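Local coordinates for teichoic acid biosynthesis protein F (PDB 3L7I) that belongs to the teichoic acid biosynthesis proteins of bacteria and carries a region of the GT-B type, built from two Rossmann-like lobes, at residues L532-D537 against F599-S604; F560-D565 against L581-L586; I564-L569 against L591-Y596; P663-T668 against A674-N679. All coordinates share one frame; numbering follows the deposited sequence.

Contact 1: residues L532-D537 against F599-S604; sequences LNLPSD and FAIDVS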
loop_
_atom_site.group_PDB
_atom_site.type_symbol
_atom_site.label_atom_id
_atom_site.label_comp_id
_atom_site.label_asym_id
_atom_site.label_seq_id
_atom_site.Cartn_x
_atom_site.Cartn_y
_atom_site.Cartn_z
ATOM N N LEU A 532 53.854 -4.636 28.848
ATOM C CA LEU A 532 54.222 -3.323 28.300
ATOM C C LEU A 532 55.731 -3.123 28.015
ATOM O O LEU A 532 56.137 -2.057 27.539
ATOM C CB LEU A 532 53.720 -2.203 29.209
ATOM C CG LEU A 532 52.202 -2.098 29.377
ATOM C CD1 LEU A 532 51.828 -1.334 30.642
ATOM C CD2 LEU A 532 51.534 -1.481 28.155
ATOM N N ASN A 533 56.544 -4.144 28.301
ATOM C CA ASN A 533 57.998 -4.101 28.093
ATOM C C ASN A 533 58.701 -2.991 28.851
ATOM O O ASN A 533 59.641 -2.369 28.360
ATOM C CB ASN A 533 58.334 -4.028 26.611
ATOM C CG ASN A 533 57.611 -5.091 25.809
ATOM O OD1 ASN A 533 57.959 -6.281 25.866
ATOM N ND2 ASN A 533 56.581 -4.673 25.062
ATOM N N LEU A 534 58.234 -2.763 30.065
ATOM C CA LEU A 534 58.754 -1.700 30.896
ATOM C C LEU A 534 60.067 -2.099 31.578
ATOM O O LEU A 534 60.183 -3.193 32.132
ATOM C CB LEU A 534 57.705 -1.318 31.940
ATOM C CG LEU A 534 56.405 -0.796 31.331
ATOM C CD1 LEU A 534 55.365 -0.493 32.393
ATOM C CD2 LEU A 534 56.716 0.441 30.544
ATOM N N PRO A 535 61.069 -1.213 31.517
ATOM C CA PRO A 535 62.283 -1.270 32.334
ATOM C C PRO A 535 62.008 -1.701 33.780
ATOM O O PRO A 535 60.916 -1.476 34.295
ATOM C CB PRO A 535 62.762 0.176 32.304
ATOM C CG PRO A 535 62.364 0.644 30.934
ATOM C CD PRO A 535 61.122 -0.118 30.536
ATOM N N SER A 536 63.008 -2.288 34.431
ATOM C CA SER A 536 62.803 -2.960 35.714
ATOM C C SER A 536 63.041 -2.075 36.937
ATOM O O SER A 536 62.322 -2.176 37.927
ATOM C CB SER A 536 63.682 -4.218 35.812
ATOM O OG SER A 536 63.495 -5.072 34.694
ATOM N N ASP A 537 64.053 -1.221 36.875
ATOM C CA ASP A 537 64.434 -0.410 38.027
ATOM C C ASP A 537 63.587 0.853 38.148
ATOM O O ASP A 537 63.612 1.539 39.172
ATOM C CB ASP A 537 65.896 -0.006 37.893
ATOM C CG ASP A 537 66.183 0.709 36.578
ATOM O OD1 ASP A 537 65.912 0.116 35.501
ATOM O OD2 ASP A 537 66.677 1.863 36.624
ATOM N N PHE A 599 61.351 5.376 27.391
ATOM C CA PHE A 599 61.046 6.439 28.335
ATOM C C PHE A 599 59.566 6.754 28.358
ATOM O O PHE A 599 58.931 6.627 29.391
ATOM C CB PHE A 599 61.855 7.715 28.082
ATOM C CG PHE A 599 61.393 8.870 28.929
ATOM C CD1 PHE A 599 61.288 8.726 30.305
ATOM C CD2 PHE A 599 61.012 10.065 28.355
ATOM C CE1 PHE A 599 60.841 9.756 31.083
ATOM C CE2 PHE A 599 60.563 11.092 29.128
ATOM C CZ PHE A 599 60.480 10.944 30.497
ATOM N N ALA A 600 59.036 7.185 27.216
ATOM C CA ALA A 600 57.609 7.465 27.071
ATOM C C ALA A 600 56.950 6.432 26.162
ATOM O O ALA A 600 57.247 6.355 24.969
ATOM C CB ALA A 600 57.386 8.874 26.540
ATOM N N ILE A 601 56.069 5.631 26.747
ATOM C CA ILE A 601 55.418 4.535 26.038
ATOM C C ILE A 601 53.986 4.931 25.732
ATOM O O ILE A 601 53.282 5.423 26.617
ATOM C CB ILE A 601 55.318 3.277 26.929
ATOM C CG1 ILE A 601 56.477 3.206 27.940
ATOM C CG2 ILE A 601 55.158 2.036 26.086
ATOM C CD1 ILE A 601 57.854 3.222 27.331
ATOM N N ASP A 602 53.531 4.707 24.508
ATOM C CA ASP A 602 52.148 5.031 24.182
ATOM C C ASP A 602 51.264 3.896 24.618
ATOM O O ASP A 602 51.474 2.746 24.230
ATOM C CB ASP A 602 51.960 5.277 22.695
ATOM C CG ASP A 602 50.587 5.804 22.381
ATOM O OD1 ASP A 602 49.698 5.618 23.225
ATOM O OD2 ASP A 602 50.392 6.413 21.307
ATOM N N VAL A 603 50.270 4.211 25.430
ATOM C CA VAL A 603 49.494 3.168 26.056
ATOM C C VAL A 603 47.996 3.399 25.826
ATOM O O VAL A 603 47.147 2.921 26.585
ATOM C CB VAL A 603 49.857 3.106 27.540
ATOM C CG1 VAL A 603 49.167 4.215 28.319
ATOM C CG2 VAL A 603 49.541 1.756 28.116
ATOM N N SER A 604 47.689 4.111 24.736
ATOM C CA SER A 604 46.343 4.620 24.451
ATOM C C SER A 604 45.398 3.536 23.989
ATOM O O SER A 604 44.186 3.669 24.121
ATOM C CB SER A 604 46.398 5.685 23.360
ATOM O OG SER A 604 47.312 6.710 23.685
#
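Leu532 and Leu534 meet Ile601 and Val603 in two apolar pairs, a small worked example of how a connecting loop is seated on the outermost strand of a sheet and the residue after it. In the first pair the branch methyl CD2 of Leu532 lies 3.8 Å from CG2 of Val603. In the second, CD2 of Leu534 comes equally close to CG1 of Ile601, and this closest approach is to CG1 rather than to the CD1 end. Val603 has CG2 anti to its backbone N and CG1 between N and the carbonyl carbon (chi1 78°), an arrangement that turns CG2 to the leucine. In both pairs the side chains run at a slant to one another instead of lying alongside.

Between the two leucines lies the turn at Asn533, the first residue to leave helical angles after helix 522-531, with positive phi in a Schellman motif; Leu534 then leads toward strand 539-543. On the facing segment, Ile601 and Val603 are fixed by backbone bonding to strand 577-581. Just beyond, OD1 of Asp602 takes the backbone N of Ser604 at 2.9 Å, closing an Asx turn, and it also accepts from OG of Ser604 at 2.7 Å. Leu612 of helix 609-614 touches both Leu532 and Val603, and Ile615 touches both leucines.

What joins the segments is van der Waals contact among aliphatic carbons, and no polar group of one bonds to the other. The polar bonding of 599-604 goes to its own turn, strand 577-581, Met583 and Ser588; the fit depends on shape and burial.

Contact 2: residues F560-D565 against L581-L586; sequences FELKID and LRMHYL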
loop_
_atom_site.group_PDB
_atom_site.type_symbol
_atom_site.label_atom_id
_atom_site.label_comp_id
_atom_site.label_asym_id
_atom_site.label_seq_id
_atom_site.Cartn_x
_atom_site.Cartn_y
_atom_site.Cartn_z
ATOM N N PHE A 560 51.066 19.442 17.290
ATOM C CA PHE A 560 52.084 20.141 18.064
ATOM C C PHE A 560 52.335 19.331 19.318
ATOM O O PHE A 560 51.403 18.811 19.938
ATOM C CB PHE A 560 51.711 21.592 18.406
ATOM C CG PHE A 560 52.910 22.456 18.751
ATOM C CD1 PHE A 560 53.544 23.222 17.776
ATOM C CD2 PHE A 560 53.420 22.481 20.041
ATOM C CE1 PHE A 560 54.653 24.005 18.087
ATOM C CE2 PHE A 560 54.528 23.262 20.354
ATOM C CZ PHE A 560 55.144 24.022 19.374
ATOM N N GLU A 561 53.606 19.211 19.669
ATOM C CA GLU A 561 54.016 18.347 20.751
ATOM C C GLU A 561 53.326 18.669 22.060
ATOM O O GLU A 561 52.891 19.794 22.304
ATOM C CB GLU A 561 55.523 18.413 20.924
ATOM C CG GLU A 561 56.118 19.734 20.546
ATOM C CD GLU A 561 57.564 19.573 20.179
ATOM O OE1 GLU A 561 58.038 18.415 20.222
ATOM O OE2 GLU A 561 58.221 20.581 19.845
ATOM N N LEU A 562 53.249 17.651 22.904
ATOM C CA LEU A 562 52.518 17.730 24.153
ATOM C C LEU A 562 52.995 18.914 24.964
ATOM O O LEU A 562 54.181 19.126 25.090
ATOM C CB LEU A 562 52.686 16.423 24.945
ATOM C CG LEU A 562 52.438 15.139 24.155
ATOM C CD1 LEU A 562 52.368 13.945 25.091
ATOM C CD2 LEU A 562 51.163 15.268 23.356
ATOM N N LYS A 563 52.073 19.687 25.513
ATOM C CA LYS A 563 52.462 20.827 26.322
ATOM C C LYS A 563 53.266 20.359 27.532
ATOM O O LYS A 563 53.990 21.131 28.142
ATOM C CB LYS A 563 51.232 21.619 26.766
ATOM C CG LYS A 563 50.305 22.042 25.615
ATOM C CD LYS A 563 50.523 23.498 25.206
ATOM C CE LYS A 563 49.839 23.811 23.862
ATOM N NZ LYS A 563 50.451 23.088 22.693
ATOM N N ILE A 564 53.159 19.087 27.888
ATOM C CA ILE A 564 53.896 18.618 29.072
ATOM C C ILE A 564 55.440 18.644 28.916
ATOM O O ILE A 564 56.161 18.649 29.913
ATOM C CB ILE A 564 53.380 17.228 29.588
ATOM C CG1 ILE A 564 53.552 17.109 31.103
ATOM C CG2 ILE A 564 54.039 16.062 28.840
ATOM C CD1 ILE A 564 52.895 15.874 31.690
ATOM N N ASP A 565 55.921 18.671 27.670
ATOM C CA ASP A 565 57.360 18.715 27.341
ATOM C C ASP A 565 58.160 17.396 27.572
ATOM O O ASP A 565 58.918 17.294 28.539
ATOM C CB ASP A 565 58.047 19.886 28.060
ATOM C CG ASP A 565 59.289 20.372 27.324
ATOM O OD1 ASP A 565 59.716 21.531 27.556
ATOM O OD2 ASP A 565 59.826 19.592 26.494
ATOM N N LEU A 581 51.730 7.346 28.373
ATOM C CA LEU A 581 50.858 8.350 27.769
ATOM C C LEU A 581 49.531 7.725 27.323
ATOM O O LEU A 581 49.488 6.931 26.367
ATOM C CB LEU A 581 51.540 9.022 26.574
ATOM C CG LEU A 581 52.948 9.576 26.763
ATOM C CD1 LEU A 581 53.483 10.165 25.468
ATOM C CD2 LEU A 581 53.013 10.621 27.876
ATOM N N ARG A 582 48.450 8.082 28.012
ATOM C CA ARG A 582 47.127 7.617 27.642
ATOM C C ARG A 582 46.327 8.737 27.000
ATOM O O ARG A 582 45.686 9.524 27.692
ATOM C CB ARG A 582 46.397 7.074 28.868
ATOM C CG ARG A 582 44.934 6.735 28.599
ATOM C CD ARG A 582 44.495 5.443 29.266
ATOM N NE ARG A 582 44.618 4.338 28.337
ATOM C CZ ARG A 582 43.625 3.519 28.014
ATOM N NH1 ARG A 582 42.428 3.645 28.582
ATOM N NH2 ARG A 582 43.844 2.547 27.140
ATOM N N MET A 583 46.342 8.787 25.678
ATOM C CA MET A 583 45.732 9.885 24.935
ATOM C C MET A 583 44.484 9.470 24.173
ATOM O O MET A 583 44.268 8.292 23.937
ATOM C CB MET A 583 46.743 10.401 23.916
ATOM C CG MET A 583 48.173 10.255 24.384
ATOM S SD MET A 583 48.486 11.537 25.596
ATOM C CE MET A 583 48.670 12.938 24.487
ATOM N N HIS A 584 43.679 10.450 23.768
ATOM C CA HIS A 584 42.568 10.197 22.855
ATOM C C HIS A 584 43.145 9.464 21.654
ATOM O O HIS A 584 44.323 9.629 21.335
ATOM C CB HIS A 584 41.907 11.510 22.400
ATOM C CG HIS A 584 40.694 11.322 21.528
ATOM N ND1 HIS A 584 40.764 11.259 20.152
ATOM C CD2 HIS A 584 39.381 11.197 21.844
ATOM C CE1 HIS A 584 39.548 11.098 19.659
ATOM N NE2 HIS A 584 38.693 11.059 20.663
ATOM N N TYR A 585 42.327 8.656 20.989
ATOM C CA TYR A 585 42.858 7.800 19.941
ATOM C C TYR A 585 43.344 8.617 18.751
ATOM O O TYR A 585 44.263 8.212 18.062
ATOM C CB TYR A 585 41.840 6.737 19.511
ATOM C CG TYR A 585 40.827 7.221 18.500
ATOM C CD1 TYR A 585 41.167 7.359 17.155
ATOM C CD2 TYR A 585 39.529 7.538 18.886
ATOM C CE1 TYR A 585 40.244 7.808 16.224
ATOM C CE2 TYR A 585 38.599 7.987 17.964
ATOM C CZ TYR A 585 38.962 8.119 16.632
ATOM O OH TYR A 585 38.041 8.561 15.707
ATOM N N LEU A 586 42.730 9.771 18.517
ATOM C CA LEU A 586 43.126 10.641 17.412
ATOM C C LEU A 586 44.501 11.244 17.681
ATOM O O LEU A 586 45.266 11.513 16.757
ATOM C CB LEU A 586 42.108 11.771 17.217
ATOM C CG LEU A 586 40.803 11.486 16.482
ATOM C CD1 LEU A 586 39.925 12.726 16.530
ATOM C CD2 LEU A 586 41.070 11.072 15.048
#
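Leu562 buries more surface here than any other residue and sets both methyl groups against Met583 and one of them also against Leu581, showing how one leucine in a long loop can bridge two positions at a strand end. Its CD2 lies 3.6 Å from CE of Met583, and its CD1 is 3.9 Å from the same methyl. CD1 also reaches CD1 of Leu581, at 4.0 Å. Both approaches are tip to tip, the side chains spanning the gap between facing backbones whose nearest CA atoms, those of Leu562 and Leu581, are still 10.2 Å apart.

Met583 is next in buried surface. Its chain is bent at both chi2 (-76°) and chi3 (-77°), which folds the thioether back so that the terminal methyl, and not the sulfur, faces the fork of Leu562. Leu581 contributes a single methyl, and its own surroundings include Leu591, Leu593 and Tyr543.

Each segment also prepares a helix. Leu562 opens a type I beta turn closed by the bond from Asp565 N to Leu562 O at 3.1 Å, and Asp565 then stands at the N-cap of helix 566-573. In the other segment His584 takes the same role for helix 585-588, its ND1 accepting from Leu586 N at 3.0 Å with the donor lifted 33° from the ring plane.

The contact thus lies where strand 577-581 gives way to helix 585-588. The loop that precedes helix 566-573 packs here through Leu562, while Ile564 within that loop packs on Tyr543 of strand 539-543 and Phe640 of strand 637-640.

Contact 3: residues I564-L569 against L591-Y596; sequences IDLDNL and LDLSGY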
loop_
_atom_site.group_PDB
_atom_site.type_symbol
_atom_site.label_atom_id
_atom_site.label_comp_id
_atom_site.label_asym_id
_atom_site.label_seq_id
_atom_site.Cartn_x
_atom_site.Cartn_y
_atom_site.Cartn_z
ATOM N N ILE A 564 53.159 19.087 27.888
ATOM C CA ILE A 564 53.896 18.618 29.072
ATOM C C ILE A 564 55.440 18.644 28.916
ATOM O O ILE A 564 56.161 18.649 29.913
ATOM C CB ILE A 564 53.380 17.228 29.588
ATOM C CG1 ILE A 564 53.552 17.109 31.103
ATOM C CG2 ILE A 564 54.039 16.062 28.840
ATOM C CD1 ILE A 564 52.895 15.874 31.690
ATOM N N ASP A 565 55.921 18.671 27.670
ATOM C CA ASP A 565 57.360 18.715 27.341
ATOM C C ASP A 565 58.160 17.396 27.572
ATOM O O ASP A 565 58.918 17.294 28.539
ATOM C CB ASP A 565 58.047 19.886 28.060
ATOM C CG ASP A 565 59.289 20.372 27.324
ATOM O OD1 ASP A 565 59.716 21.531 27.556
ATOM O OD2 ASP A 565 59.826 19.592 26.494
ATOM N N LEU A 566 58.005 16.404 26.689
ATOM C CA LEU A 566 58.748 15.147 26.815
ATOM C C LEU A 566 60.270 15.326 26.951
ATOM O O LEU A 566 60.900 14.708 27.809
ATOM C CB LEU A 566 58.425 14.196 25.664
ATOM C CG LEU A 566 56.973 13.739 25.703
ATOM C CD1 LEU A 566 56.706 12.831 24.523
ATOM C CD2 LEU A 566 56.610 13.060 27.039
ATOM N N ASP A 567 60.860 16.166 26.113
ATOM C CA ASP A 567 62.274 16.473 26.250
ATOM C C ASP A 567 62.674 16.845 27.664
ATOM O O ASP A 567 63.644 16.301 28.199
ATOM C CB ASP A 567 62.684 17.591 25.311
ATOM C CG ASP A 567 63.317 17.070 24.060
ATOM O OD1 ASP A 567 64.053 16.037 24.156
ATOM O OD2 ASP A 567 63.083 17.686 22.989
ATOM N N ASN A 568 61.949 17.787 28.263
ATOM C CA ASN A 568 62.310 18.221 29.601
ATOM C C ASN A 568 62.189 17.026 30.515
ATOM O O ASN A 568 63.123 16.700 31.262
ATOM C CB ASN A 568 61.422 19.352 30.114
ATOM C CG ASN A 568 61.996 20.015 31.347
ATOM O OD1 ASN A 568 63.127 20.494 31.317
ATOM N ND2 ASN A 568 61.235 20.033 32.441
ATOM N N LEU A 569 61.029 16.379 30.437
ATOM C CA LEU A 569 60.727 15.222 31.246
ATOM C C LEU A 569 61.834 14.176 31.097
ATOM O O LEU A 569 62.342 13.644 32.080
ATOM C CB LEU A 569 59.357 14.663 30.837
ATOM C CG LEU A 569 58.134 15.186 31.586
ATOM C CD1 LEU A 569 56.925 14.441 31.155
ATOM C CD2 LEU A 569 58.295 14.968 33.064
ATOM N N LEU A 591 51.003 11.329 17.537
ATOM C CA LEU A 591 52.221 11.413 18.334
ATOM C C LEU A 591 53.371 10.608 17.753
ATOM O O LEU A 591 53.289 9.384 17.708
ATOM C CB LEU A 591 51.946 10.798 19.703
ATOM C CG LEU A 591 51.924 11.656 20.957
ATOM C CD1 LEU A 591 52.081 10.753 22.188
ATOM C CD2 LEU A 591 53.028 12.704 20.863
ATOM N N ASP A 592 54.454 11.266 17.349
ATOM C CA ASP A 592 55.673 10.533 17.031
ATOM C C ASP A 592 56.575 10.476 18.249
ATOM O O ASP A 592 57.078 11.501 18.688
ATOM C CB ASP A 592 56.429 11.184 15.881
ATOM C CG ASP A 592 57.669 10.385 15.473
ATOM O OD1 ASP A 592 57.655 9.134 15.619
ATOM O OD2 ASP A 592 58.653 11.011 15.003
ATOM N N LEU A 593 56.786 9.276 18.789
ATOM C CA LEU A 593 57.600 9.112 19.998
ATOM C C LEU A 593 59.049 8.654 19.732
ATOM O O LEU A 593 59.709 8.150 20.635
ATOM C CB LEU A 593 56.927 8.157 20.999
ATOM C CG LEU A 593 55.680 8.666 21.698
ATOM C CD1 LEU A 593 55.332 7.830 22.904
ATOM C CD2 LEU A 593 55.878 10.111 22.094
ATOM N N SER A 594 59.539 8.826 18.510
ATOM C CA SER A 594 60.933 8.516 18.213
ATOM C C SER A 594 61.852 9.444 18.987
ATOM O O SER A 594 61.662 10.652 18.985
ATOM C CB SER A 594 61.189 8.699 16.734
ATOM O OG SER A 594 59.980 8.523 16.022
ATOM N N GLY A 595 62.856 8.884 19.645
ATOM C CA GLY A 595 63.722 9.658 20.508
ATOM C C GLY A 595 63.426 9.405 21.976
ATOM O O GLY A 595 64.198 9.806 22.844
ATOM N N TYR A 596 62.311 8.738 22.262
ATOM C CA TYR A 596 61.880 8.531 23.634
ATOM C C TYR A 596 61.632 7.061 23.930
ATOM O O TYR A 596 60.963 6.724 24.921
ATOM C CB TYR A 596 60.614 9.344 23.937
ATOM C CG TYR A 596 60.747 10.838 23.669
ATOM C CD1 TYR A 596 61.732 11.595 24.303
ATOM C CD2 TYR A 596 59.884 11.490 22.791
ATOM C CE1 TYR A 596 61.864 12.941 24.069
ATOM C CE2 TYR A 596 60.008 12.858 22.558
ATOM C CZ TYR A 596 61.007 13.571 23.201
ATOM O OH TYR A 596 61.139 14.923 22.979
#
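Leu566 and Tyr596 form the centre of an aromatic-aliphatic contact between a helix start and a loop. The CH-pi component comes from CB of Leu566, which sits over one face of the ring, 3.9 Å from its centroid and 21° off the normal. It is displaced toward the hydroxyl end, so that its closest ring atom is CZ of Tyr596 at 3.6 Å.

Purely aliphatic contact adds to this. With the CG of Leu566 anti to the carbonyl carbon (chi1 -66°), its CD1 rests against the CE2 side of the ring and reaches CD2 of Leu593, 3.7 Å away, and the two leucine chains meet nearly at right angles.

A polar approach accompanies these contacts without bonding. The carboxylate of Asp567 lies by the phenol edge, its plane 74° from that of the ring, and OD1 of Asp567 is 3.3 Å from OH of Tyr596, but the angle is too poor for a hydrogen bond. Tyr596 closes a type II beta turn begun by Leu593, with Gly595 accommodating the positive phi.

Leu566 begins helix 566-573 directly after its N-cap, Asp565, while the facing loop joins helix 585-588 to strand 600-602. The side chains of Leu569 and Leu593 both pack on strand 577-581, and Asn568 touches helix 670-677.

Contact 4: residues P663-T668 against A674-N679; sequences PGPIYT and AKELKN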
loop_
_atom_site.group_PDB
_atom_site.type_symbol
_atom_site.label_atom_id
_atom_site.label_comp_id
_atom_site.label_asym_id
_atom_site.label_seq_id
_atom_site.Cartn_x
_atom_site.Cartn_y
_atom_site.Cartn_z
ATOM N N PRO A 663 43.175 15.952 45.229
ATOM C CA PRO A 663 44.180 15.190 45.978
ATOM C C PRO A 663 45.604 15.650 45.730
ATOM O O PRO A 663 46.505 15.157 46.398
ATOM C CB PRO A 663 44.048 13.772 45.411
ATOM C CG PRO A 663 43.199 13.874 44.201
ATOM C CD PRO A 663 42.864 15.308 43.946
ATOM N N GLY A 664 45.803 16.546 44.770
ATOM C CA GLY A 664 47.129 17.014 44.421
ATOM C C GLY A 664 47.138 18.456 43.966
ATOM O O GLY A 664 46.099 19.086 43.823
ATOM N N PRO A 665 48.327 18.983 43.704
ATOM C CA PRO A 665 48.508 20.392 43.331
ATOM C C PRO A 665 48.043 20.691 41.894
ATOM O O PRO A 665 48.047 19.782 41.070
ATOM C CB PRO A 665 50.029 20.575 43.414
ATOM C CG PRO A 665 50.609 19.174 43.708
ATOM C CD PRO A 665 49.544 18.189 43.501
ATOM N N ILE A 666 47.662 21.926 41.588
ATOM C CA ILE A 666 47.401 22.288 40.194
ATOM C C ILE A 666 48.625 22.966 39.607
ATOM O O ILE A 666 49.114 23.940 40.157
ATOM C CB ILE A 666 46.207 23.266 40.040
ATOM C CG1 ILE A 666 44.926 22.648 40.609
ATOM C CG2 ILE A 666 46.041 23.674 38.563
ATOM C CD1 ILE A 666 43.777 23.595 40.693
ATOM N N TYR A 667 49.130 22.465 38.492
ATOM C CA TYR A 667 50.232 23.149 37.830
ATOM C C TYR A 667 49.755 23.702 36.494
ATOM O O TYR A 667 49.035 23.034 35.769
ATOM C CB TYR A 667 51.434 22.205 37.637
ATOM C CG TYR A 667 52.332 22.061 38.854
ATOM C CD1 TYR A 667 53.376 22.946 39.086
ATOM C CD2 TYR A 667 52.135 21.033 39.765
ATOM C CE1 TYR A 667 54.191 22.815 40.194
ATOM C CE2 TYR A 667 52.942 20.896 40.875
ATOM C CZ TYR A 667 53.968 21.790 41.086
ATOM O OH TYR A 667 54.769 21.645 42.193
ATOM N N THR A 668 50.143 24.922 36.165
ATOM C CA THR A 668 49.809 25.463 34.856
ATOM C C THR A 668 51.003 25.372 33.900
ATOM O O THR A 668 50.838 25.258 32.688
ATOM C CB THR A 668 49.240 26.906 34.950
ATOM O OG1 THR A 668 50.076 27.719 35.801
ATOM C CG2 THR A 668 47.841 26.876 35.519
ATOM N N ALA A 674 57.702 18.888 36.755
ATOM C CA ALA A 674 58.908 18.079 36.550
ATOM C C ALA A 674 59.755 18.025 37.817
ATOM O O ALA A 674 60.092 16.956 38.303
ATOM C CB ALA A 674 59.727 18.608 35.381
ATOM N N LYS A 675 60.090 19.181 38.363
ATOM C CA LYS A 675 60.913 19.216 39.552
ATOM C C LYS A 675 60.249 18.435 40.682
ATOM O O LYS A 675 60.898 17.668 41.376
ATOM C CB LYS A 675 61.185 20.666 39.961
ATOM C CG LYS A 675 61.952 21.491 38.911
ATOM C CD LYS A 675 63.272 20.814 38.499
ATOM C CE LYS A 675 64.179 21.761 37.710
ATOM N NZ LYS A 675 65.489 21.125 37.360
ATOM N N GLU A 676 58.946 18.618 40.844
ATOM C CA GLU A 676 58.193 17.962 41.913
ATOM C C GLU A 676 58.272 16.421 41.870
ATOM O O GLU A 676 58.529 15.782 42.896
ATOM C CB GLU A 676 56.736 18.427 41.870
ATOM C CG GLU A 676 55.921 18.092 43.104
ATOM C CD GLU A 676 55.898 19.215 44.117
ATOM O OE1 GLU A 676 56.990 19.654 44.559
ATOM O OE2 GLU A 676 54.782 19.651 44.477
ATOM N N LEU A 677 58.039 15.840 40.689
ATOM C CA LEU A 677 58.196 14.392 40.442
ATOM C C LEU A 677 59.563 13.792 40.869
ATOM O O LEU A 677 59.678 12.587 41.136
ATOM C CB LEU A 677 57.964 14.091 38.954
ATOM C CG LEU A 677 56.549 13.867 38.396
ATOM C CD1 LEU A 677 55.450 14.227 39.377
ATOM C CD2 LEU A 677 56.327 14.606 37.065
ATOM N N LYS A 678 60.600 14.625 40.907
ATOM C CA LYS A 678 61.938 14.148 41.230
ATOM C C LYS A 678 61.864 13.253 42.460
ATOM O O LYS A 678 62.471 12.184 42.507
ATOM C CB LYS A 678 62.869 15.328 41.501
ATOM C CG LYS A 678 64.278 15.135 41.003
ATOM C CD LYS A 678 64.270 14.796 39.526
ATOM C CE LYS A 678 65.407 15.495 38.816
ATOM N NZ LYS A 678 65.177 16.956 38.877
ATOM N N ASN A 679 61.089 13.699 43.444
ATOM C CA ASN A 679 60.977 13.028 44.729
ATOM C C ASN A 679 59.519 12.743 45.092
ATOM O O ASN A 679 58.868 13.534 45.788
ATOM C CB ASN A 679 61.635 13.887 45.807
ATOM C CG ASN A 679 61.597 13.239 47.171
ATOM O OD1 ASN A 679 61.066 12.138 47.327
ATOM N ND2 ASN A 679 62.160 13.920 48.172
#
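Tyr667 extends its phenol across the gap to the carboxylate of Glu676, and its OH lies 3.0 Å from OE2 of Glu676 in a weak hydrogen bond given by the tyrosine. The oxygen is met at the edge of the ring, near its plane, and the carboxylate is turned 89° to that ring. The remainder of Glu676 also gathers round the phenol oxygen: CB and CG are each 3.8 Å from OH of Tyr667. This follows from a kink in the glutamate chain, where a chi2 of 94° curls the carboxylate back alongside the hydroxyl. Pro665, two residues before Tyr667, stands more loosely beside the same carboxylate, with its CG 4.3 Å from OE2 of Glu676.

As an example of a short connection, the contact joins strand 666-667 to the helix that follows after two intervening residues, 670-677. Tyr667 is held by backbone bonding to Phe639 of strand 637-640, and Glu676 packs on Phe638 of that strand. Neighbouring charges on the helix turn to another partner, since Lys675 and Lys678 both form salt bridges with Glu572 of helix 566-573.

A single weak hydrogen bond from a phenol to a carboxylate that is probably charged, with little apolar support, makes this a modest tie. The nearby hydroxyl probably eases the glutamate's negative charge, while the proline ring adds only a loose apolar neighbour.

Overall arrangement
All four contacts belong to one lobe, whose six-stranded parallel sheet ends at strands 600-602 and 666-667. None is fully core: contacts 1, 2 and 3 are partly buried and chiefly apolar, whereas contact 4 lies at the surface and is the one with a hydrogen bond between its segments. Contacts 2 and 3 share Ile564 and Asp565 and merge through Leu581, Leu591 and Leu593 into one leucine-rich cluster. Contact 1 is joined to contact 2 by backbone pairing of 600-602 with 577-581. Contacts 1 and 4 stand at opposite edge strands, about 21 Å apart between centres, and contact 4 meets contact 3 through Asn568 and Ala674.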